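Local coordinates for CRISPR-associated endonuclease/helicase Cas3 (Thermus thermophilus HB8, PDB 3SKD), which cuts single-stranded DNA in CRISPR immunity through its metal-dependent N-terminal HD nuclease domain, the part present here, which precedes a helicase/ATPase domain, at residues L27-D32 and G72-G77. Residues are numbered along the deposited sequence; the frame is centred on the assembly and turned at random.
Sequences LAHMLD and GLHDLG. With NI (nickel (II) ion), chain B.
His29 and His74 reach one nickel ion by different torsions: CG of His29 stands anti to its backbone N (chi1 176°), carrying the ring off helix 26-43, whereas CG of His74 sits between its backbone N and carbonyl carbon (chi1 75°). Both rings present NE2, each 2.3 Å from the nickel, with their planes 75° apart. Imidazole suits this task because its other nitrogen can be held separately: ND1 of His74 is hydrogen-bonded to the carbonyl of Val71, which steadies the ring with NE2 facing the metal. Asp75 adds a carboxylate ligand, OD2 at 2.0 Å from the nickel and lying at the edge of the His29 ring; the same oxygen accepts a hydrogen bond from Lys78. This is the H...HD...D signature of the HD superfamily, completed by Asp210, and two waters fill the remaining positions of a six-coordinate sphere. The 3.1 Å between NE2 of His29 and OD2 of Asp75 is no hydrogen bond, since both atoms bind the nickel. Away from the metal, glycine suits the end of helix 60-72 because Gly72 has no beta-carbon to run into the carbonyl oxygen of Met30. The Gly72 carbonyl points its oxygen at the flexible, unbranched Met30 chain, O 3.2 Å from CG; the chain then bends near its end, bringing CE within 3.4 Å of CD2 of Leu73, a tight apolar contact continued by Val177 on helix 165-181.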
loop_
_atom_site.group_PDB
_atom_site.type_symbol
_atom_site.label_atom_id
_atom_site.label_comp_id
_atom_site.label_asym_id
_atom_site.label_seq_id
_atom_site.Cartn_x
_atom_site.Cartn_y
_atom_site.Cartn_z
ATOM N N LEU A 27 -10.207 -0.324 -4.185
ATOM C CA LEU A 27 -9.216 -0.657 -5.204
ATOM C C LEU A 27 -8.653 0.593 -5.861
ATOM O O LEU A 27 -7.475 0.630 -6.164
ATOM C CB LEU A 27 -9.814 -1.537 -6.269
ATOM C CG LEU A 27 -8.885 -1.940 -7.413
ATOM C CD1 LEU A 27 -7.692 -2.791 -6.956
ATOM C CD2 LEU A 27 -9.699 -2.684 -8.477
ATOM N N ALA A 28 -9.499 1.599 -6.079
ATOM C CA ALA A 28 -9.056 2.867 -6.636
ATOM C C ALA A 28 -8.037 3.510 -5.692
ATOM O O ALA A 28 -7.009 4.015 -6.115
ATOM C CB ALA A 28 -10.237 3.794 -6.814
ATOM N N HIS A 29 -8.333 3.540 -4.404
ATOM C CA HIS A 29 -7.381 4.115 -3.494
ATOM C C HIS A 29 -6.073 3.296 -3.440
ATOM O O HIS A 29 -4.980 3.853 -3.339
ATOM C CB HIS A 29 -7.984 4.187 -2.114
ATOM C CG HIS A 29 -7.020 4.689 -1.095
ATOM N ND1 HIS A 29 -6.333 5.874 -1.251
ATOM C CD2 HIS A 29 -6.595 4.147 0.075
ATOM C CE1 HIS A 29 -5.546 6.054 -0.210
ATOM N NE2 HIS A 29 -5.682 5.021 0.597
ATOM N N MET A 30 -6.171 1.980 -3.544
ATOM C CA MET A 30 -4.969 1.136 -3.486
ATOM C C MET A 30 -4.088 1.399 -4.702
ATOM O O MET A 30 -2.851 1.537 -4.587
ATOM C CB MET A 30 -5.293 -0.361 -3.394
ATOM C CG MET A 30 -5.825 -0.862 -1.996
ATOM S SD MET A 30 -6.578 -2.554 -2.195
ATOM C CE MET A 30 -5.164 -3.557 -2.556
ATOM N N LEU A 31 -4.709 1.552 -5.866
ATOM C CA LEU A 31 -3.948 1.801 -7.069
ATOM C C LEU A 31 -3.356 3.214 -7.085
ATOM O O LEU A 31 -2.237 3.395 -7.626
ATOM C CB LEU A 31 -4.802 1.578 -8.325
ATOM C CG LEU A 31 -5.145 0.112 -8.577
ATOM C CD1 LEU A 31 -6.175 0.049 -9.720
ATOM C CD2 LEU A 31 -3.891 -0.717 -8.926
ATOM N N ASP A 32 -4.092 4.190 -6.503
ATOM C CA ASP A 32 -3.638 5.598 -6.384
ATOM C C ASP A 32 -2.361 5.623 -5.530
ATOM O O ASP A 32 -1.389 6.279 -5.846
ATOM C CB ASP A 32 -4.686 6.485 -5.664
ATOM C CG ASP A 32 -5.931 6.787 -6.526
ATOM O OD1 ASP A 32 -5.903 6.490 -7.749
ATOM O OD2 ASP A 32 -6.912 7.319 -5.959
ATOM N N GLY A 72 0.706 -0.070 -2.090
ATOM C CA GLY A 72 -0.697 0.005 -2.455
ATOM C C GLY A 72 -1.579 -0.840 -1.539
ATOM O O GLY A 72 -2.748 -0.527 -1.374
ATOM N N LEU A 73 -1.041 -1.926 -0.979
ATOM C CA LEU A 73 -1.848 -2.818 -0.161
ATOM C C LEU A 73 -1.969 -2.353 1.286
ATOM O O LEU A 73 -2.470 -3.117 2.107
ATOM C CB LEU A 73 -1.222 -4.187 -0.085
ATOM C CG LEU A 73 -0.910 -4.842 -1.423
ATOM C CD1 LEU A 73 -0.130 -6.102 -1.103
ATOM C CD2 LEU A 73 -2.187 -5.097 -2.129
ATOM N N HIS A 74 -1.469 -1.175 1.614
ATOM C CA HIS A 74 -1.493 -0.719 3.014
ATOM C C HIS A 74 -2.910 -0.687 3.598
ATOM O O HIS A 74 -3.072 -0.732 4.816
ATOM C CB HIS A 74 -0.922 0.685 3.145
ATOM C CG HIS A 74 -1.857 1.747 2.649
ATOM N ND1 HIS A 74 -2.117 1.942 1.302
ATOM C CD2 HIS A 74 -2.629 2.646 3.311
ATOM C CE1 HIS A 74 -2.994 2.924 1.160
ATOM N NE2 HIS A 74 -3.299 3.382 2.361
ATOM N N ASP A 75 -3.925 -0.499 2.761
ATOM C CA ASP A 75 -5.320 -0.470 3.270
ATOM C C ASP A 75 -6.113 -1.713 2.983
ATOM O O ASP A 75 -7.347 -1.686 3.036
ATOM C CB ASP A 75 -6.129 0.699 2.682
ATOM C CG ASP A 75 -5.898 2.022 3.443
ATOM O OD1 ASP A 75 -5.362 1.994 4.574
ATOM O OD2 ASP A 75 -6.202 3.091 2.946
ATOM N N LEU A 76 -5.435 -2.807 2.717
ATOM C CA LEU A 76 -6.141 -4.049 2.539
ATOM C C LEU A 76 -7.020 -4.410 3.798
ATOM O O LEU A 76 -8.101 -5.000 3.661
ATOM C CB LEU A 76 -5.129 -5.138 2.230
ATOM C CG LEU A 76 -5.810 -6.448 1.941
ATOM C CD1 LEU A 76 -6.577 -6.225 0.658
ATOM C CD2 LEU A 76 -4.774 -7.520 1.801
ATOM N N GLY A 77 -6.584 -4.038 4.997
ATOM C CA GLY A 77 -7.398 -4.203 6.216
ATOM C C GLY A 77 -8.836 -3.641 6.137
ATOM O O GLY A 77 -9.721 -4.069 6.869
HETATM NI NI NI B . -5.060 4.731 2.802
HETATM O O HOH W 1 -6.324 6.215 3.163
HETATM O O HOH W 2 -4.727 4.532 5.127
#